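Local coordinates for protein iminosuccinate reductase (Paracoccus denitrificans, PDB 6RQA) that catalyses the NADH-dependent reduction of iminosuccinate to L-aspartate, regenerating the amino group donor of the beta-hydroxyaspartate cycle used for glyoxylate assimilation, at residues A[248-252]-A[253-257]; A[224-228]-A[229-233]. All coordinates share one frame; numbering follows the deposited sequence.

Contact 2 (224-233) precedes contact 1 (248-257) along the chain, and their centres lie about 8 Å apart in the domain that holds NAD, built around a parallel sheet of the Rossmann type. Between them run sheet strand 235-239 and the NAD-binding residues Met240 to Asp243 and Lys247. The short strands 224-226 and 248-250 pair outside that sheet, Glu249 with Leu225 and Asp251 with Leu226, and each then turns into a compact helical or loop segment. Side-chain links join these ends: Asp251 accepts from Asn228 N, and Arg257 bonds to Val231 O and probably to Asn228 OD1. The segments following the two short strands are thereby joined to one side of the cofactor, the side chain of Leu225 lying about 5 Å from the NAD and that of Leu250 about 12 Å.

Contact 1: residues A[248-252]-A[253-257]; sequences QELDP and ALVAR
Asp251 and Ala253 meet at the N-terminus of the short helix 252-256, where the aspartate is the N-cap between strand 248-250 and the first helical turn. The capping bond is long and weak: Ala253 N lies 3.4 Å from Asp251 OD1, although its N-H points well at the oxygen (164°). With CG anti to the backbone N (chi1 -174°), the carboxylate is brought toward the Ala253 amide in the first turn, a place that suits a short acidic side chain and where the helix end would probably favour its negative charge. Its other oxygen, OD2, accepts from Asn228 N, so the same carboxylate also holds the neighbouring loop.

The backbone bonds of the turn converge on Asp251 O. Val255 N donates to Asp251 O at 3.0 Å and nearly straight, the i to i+4 bond that opens the helix, while Leu254 N adds a weak, strongly bent one. Pro252 suits the first helical position, because its ring already fixes phi near the helical value and no amide hydrogen is needed there; its own carbonyl takes a weak bond from Ala256 N. Ahead of the turn, Gln248, its side chain extended, lays its amide alongside the chain ahead, NE2 donating to Leu250 O at 3.1 Å.

Apolar packing closes the inner side. Leu250 points toward the helix and meets two successive residues, both buried like itself: Leu254 through its branched end, Val255 chiefly through CB. Leu254 CD2 comes within 4.1 Å of Leu250 CG, and Ile309 of sheet strand 307-311 also touches Leu250. Val255 crosses the leucine at about a right angle, its CG2, which stands beside the backbone N, resting 3.8 Å from Leu250 CB and 3.4 Å from Asp251 O.

Contact 2: residues A[224-228]-A[229-233]; sequences PLLMN and EHVKG
Glu229 lies beside Asn228, the two side chains pointing the same way with amide and carboxylate planes turned 68° apart. Its chain bends at chi2 (-52°), which curls the carboxylate back until OE1 is 3.6 Å from Asn228 ND2. This exposed position suits a charged residue, and OE2 forms a long salt bridge with Lys232. The amide oxygen of Asn228 probably accepts from Arg257 NH1.

His230 follows, its CB directed toward 224-228. A weak hydrogen bond from His230 N to Met227 O (3.3 Å) closes a turn in the connection that leads from sheet strand 214-217, by way of the short strand 224-226, to its parallel neighbour 235-239 in the Rossmann-type NAD-binding domain. Met227 CB lies over one face of the His230 imidazole in a CH-pi contact, 3.8 Å from the centroid and offset toward the rim. With CG anti to the carbonyl carbon (chi1 -77°), the ring is swung back over the methionine, His230 ND1 reaching 3.1 Å from Met227 N. A flat ring suits this place, offering a face to the methionine, while His230 CB touches Leu226 CD1 at 3.8 Å.

Val231 is buried, which suits its branched apolar side chain. That side chain crosses Leu226 at about a right angle, Val231 CG2 meeting Leu226 CD2 at 3.7 Å, and both residues also pack on Leu254 and Ile237. The Val231 carbonyl accepts from Arg257 NH2.

Contact 1: residues A[248-252]-A[253-257]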
loop_
_atom_site.group_PDB
_atom_site.type_symbol
_atom_site.label_atom_id
_atom_site.label_comp_id
_atom_site.label_asym_id
_atom_site.label_seq_id
_atom_site.Cartn_x
_atom_site.Cartn_y
_atom_site.Cartn_z
ATOM N N GLN A 248 4.081 -9.075 23.696
ATOM C CA GLN A 248 4.849 -10.191 24.225
ATOM C C GLN A 248 3.897 -11.224 24.808
ATOM O O GLN A 248 2.942 -10.872 25.506
ATOM C CB GLN A 248 5.844 -9.726 25.296
ATOM C CG GLN A 248 6.726 -10.834 25.845
ATOM C CD GLN A 248 7.667 -10.345 26.925
ATOM O OE1 GLN A 248 7.544 -9.219 27.407
ATOM N NE2 GLN A 248 8.614 -11.191 27.313
ATOM N N GLU A 249 4.167 -12.490 24.518
ATOM C CA GLU A 249 3.397 -13.606 25.052
ATOM C C GLU A 249 4.240 -14.589 25.843
ATOM O O GLU A 249 3.772 -15.123 26.852
ATOM C CB GLU A 249 2.690 -14.358 23.915
ATOM C CG GLU A 249 1.462 -13.660 23.358
ATOM C CD GLU A 249 0.729 -14.508 22.336
ATOM O OE1 GLU A 249 1.400 -15.132 21.489
ATOM O OE2 GLU A 249 -0.519 -14.559 22.388
ATOM N N LEU A 250 5.473 -14.840 25.419
ATOM C CA LEU A 250 6.294 -15.899 25.978
ATOM C C LEU A 250 7.446 -15.328 26.796
ATOM O O LEU A 250 7.814 -14.157 26.674
ATOM C CB LEU A 250 6.846 -16.803 24.870
ATOM C CG LEU A 250 5.989 -17.977 24.384
ATOM C CD1 LEU A 250 4.606 -17.530 23.936
ATOM C CD2 LEU A 250 6.700 -18.704 23.257
ATOM N N ASP A 251 8.003 -16.181 27.643
ATOM C CA ASP A 251 9.224 -15.844 28.359
ATOM C C ASP A 251 10.400 -15.911 27.390
ATOM O O ASP A 251 10.587 -16.937 26.724
ATOM C CB ASP A 251 9.428 -16.812 29.525
ATOM C CG ASP A 251 10.609 -16.445 30.404
ATOM O OD1 ASP A 251 11.164 -15.339 30.245
ATOM O OD2 ASP A 251 10.982 -17.269 31.265
ATOM N N PRO A 252 11.194 -14.843 27.258
ATOM C CA PRO A 252 12.354 -14.904 26.352
ATOM C C PRO A 252 13.303 -16.053 26.652
ATOM O O PRO A 252 13.973 -16.543 25.734
ATOM C CB PRO A 252 13.027 -13.542 26.563
ATOM C CG PRO A 252 11.907 -12.640 26.965
ATOM C CD PRO A 252 10.977 -13.485 27.790
ATOM N N ALA A 253 13.380 -16.501 27.907
ATOM C CA ALA A 253 14.196 -17.670 28.222
ATOM C C ALA A 253 13.619 -18.929 27.585
ATOM O O ALA A 253 14.367 -19.796 27.121
ATOM C CB ALA A 253 14.312 -17.838 29.736
ATOM N N LEU A 254 12.289 -19.047 27.561
ATOM C CA LEU A 254 11.654 -20.166 26.874
ATOM C C LEU A 254 11.895 -20.093 25.371
ATOM O O LEU A 254 12.120 -21.121 24.721
ATOM C CB LEU A 254 10.156 -20.181 27.178
ATOM C CG LEU A 254 9.277 -21.133 26.365
ATOM C CD1 LEU A 254 9.646 -22.582 26.643
ATOM C CD2 LEU A 254 7.807 -20.878 26.660
ATOM N N VAL A 255 11.853 -18.885 24.806
ATOM C CA VAL A 255 12.137 -18.710 23.387
ATOM C C VAL A 255 13.585 -19.068 23.078
ATOM O O VAL A 255 13.894 -19.548 21.980
ATOM C CB VAL A 255 11.805 -17.265 22.964
ATOM C CG1 VAL A 255 12.035 -17.067 21.474
ATOM C CG2 VAL A 255 10.370 -16.921 23.338
ATOM N N ALA A 256 14.491 -18.866 24.038
ATOM C CA ALA A 256 15.910 -19.077 23.769
ATOM C C ALA A 256 16.262 -20.556 23.659
ATOM O O ALA A 256 17.196 -20.913 22.932
ATOM C CB ALA A 256 16.755 -18.411 24.853
ATOM N N ARG A 257 15.540 -21.430 24.361
ATOM C CA ARG A 257 15.866 -22.850 24.384
ATOM C C ARG A 257 15.045 -23.665 23.388
ATOM O O ARG A 257 15.109 -24.898 23.410
ATOM C CB ARG A 257 15.692 -23.413 25.798
ATOM C CG ARG A 257 14.265 -23.780 26.186
ATOM C CD ARG A 257 14.257 -24.538 27.507
ATOM N NE ARG A 257 13.224 -25.570 27.561
ATOM C CZ ARG A 257 12.052 -25.428 28.171
ATOM N NH1 ARG A 257 11.753 -24.291 28.786
ATOM N NH2 ARG A 257 11.177 -26.424 28.171
#

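Contact 2: residues A[224-228]-A[229-233]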
loop_
_atom_site.group_PDB
_atom_site.type_symbol
_atom_site.label_atom_id
_atom_site.label_comp_id
_atom_site.label_asym_id
_atom_site.label_seq_id
_atom_site.Cartn_x
_atom_site.Cartn_y
_atom_site.Cartn_z
ATOM N N PRO A 224 5.111 -11.318 29.503
ATOM C CA PRO A 224 5.283 -12.764 29.322
ATOM C C PRO A 224 4.249 -13.546 30.119
ATOM O O PRO A 224 4.062 -13.323 31.317
ATOM C CB PRO A 224 6.708 -13.020 29.832
ATOM C CG PRO A 224 7.008 -11.863 30.728
ATOM C CD PRO A 224 6.294 -10.694 30.120
ATOM N N LEU A 225 3.566 -14.466 29.438
ATOM C CA LEU A 225 2.537 -15.276 30.079
ATOM C C LEU A 225 3.049 -16.686 30.344
ATOM O O LEU A 225 3.218 -17.086 31.501
ATOM C CB LEU A 225 1.277 -15.319 29.214
ATOM C CG LEU A 225 0.679 -13.967 28.823
ATOM C CD1 LEU A 225 -0.543 -14.164 27.941
ATOM C CD2 LEU A 225 0.327 -13.158 30.060
ATOM N N LEU A 226 3.293 -17.447 29.280
ATOM C CA LEU A 226 3.849 -18.789 29.409
ATOM C C LEU A 226 5.329 -18.677 29.756
ATOM O O LEU A 226 6.130 -18.198 28.948
ATOM C CB LEU A 226 3.637 -19.572 28.118
ATOM C CG LEU A 226 3.962 -21.067 28.140
ATOM C CD1 LEU A 226 3.098 -21.792 29.161
ATOM C CD2 LEU A 226 3.782 -21.670 26.755
ATOM N N MET A 227 5.691 -19.108 30.960
ATOM C CA MET A 227 7.051 -18.956 31.453
ATOM C C MET A 227 7.925 -20.126 31.011
ATOM O O MET A 227 7.450 -21.129 30.472
ATOM C CB MET A 227 7.053 -18.827 32.975
ATOM C CG MET A 227 6.265 -17.632 33.481
ATOM S SD MET A 227 6.761 -16.101 32.668
ATOM C CE MET A 227 8.480 -15.996 33.156
ATOM N N ASN A 228 9.230 -19.983 31.253
ATOM C CA ASN A 228 10.188 -20.986 30.803
ATOM C C ASN A 228 9.974 -22.317 31.515
ATOM O O ASN A 228 9.915 -23.372 30.874
ATOM C CB ASN A 228 11.614 -20.482 31.022
ATOM C CG ASN A 228 12.657 -21.446 30.498
ATOM O OD1 ASN A 228 12.427 -22.153 29.516
ATOM N ND2 ASN A 228 13.810 -21.484 31.154
ATOM N N GLU A 229 9.857 -22.287 32.842
ATOM C CA GLU A 229 9.685 -23.516 33.606
ATOM C C GLU A 229 8.268 -24.072 33.535
ATOM O O GLU A 229 8.026 -25.164 34.060
ATOM C CB GLU A 229 10.082 -23.288 35.066
ATOM C CG GLU A 229 11.576 -23.086 35.278
ATOM C CD GLU A 229 12.412 -24.193 34.656
ATOM O OE1 GLU A 229 12.849 -24.035 33.496
ATOM O OE2 GLU A 229 12.626 -25.226 35.326
ATOM N N HIS A 230 7.333 -23.357 32.906
ATOM C CA HIS A 230 5.996 -23.905 32.705
ATOM C C HIS A 230 6.024 -25.062 31.714
ATOM O O HIS A 230 5.421 -26.114 31.954
ATOM C CB HIS A 230 5.042 -22.811 32.220
ATOM C CG HIS A 230 4.590 -21.875 33.297
ATOM N ND1 HIS A 230 3.983 -20.668 33.026
ATOM C CD2 HIS A 230 4.649 -21.971 34.646
ATOM C CE1 HIS A 230 3.692 -20.059 34.161
ATOM N NE2 HIS A 230 4.086 -20.828 35.159
ATOM N N VAL A 231 6.723 -24.884 30.595
ATOM C CA VAL A 231 6.735 -25.885 29.535
ATOM C C VAL A 231 7.599 -27.064 29.967
ATOM O O VAL A 231 8.784 -26.904 30.281
ATOM C CB VAL A 231 7.240 -25.282 28.219
ATOM C CG1 VAL A 231 7.231 -26.331 27.118
ATOM C CG2 VAL A 231 6.390 -24.085 27.830
ATOM N N LYS A 232 7.006 -28.256 29.978
ATOM C CA LYS A 232 7.707 -29.484 30.318
ATOM C C LYS A 232 7.431 -30.531 29.249
ATOM O O LYS A 232 6.315 -30.617 28.727
ATOM C CB LYS A 232 7.277 -30.012 31.696
ATOM C CG LYS A 232 7.379 -28.999 32.836
ATOM C CD LYS A 232 8.674 -29.144 33.630
ATOM C CE LYS A 232 9.843 -28.441 32.955
ATOM N NZ LYS A 232 11.098 -28.565 33.745
ATOM N N GLY A 233 8.451 -31.319 28.923
ATOM C CA GLY A 233 8.317 -32.380 27.955
ATOM C C GLY A 233 8.254 -31.871 26.528
ATOM O O GLY A 233 8.385 -30.672 26.265
#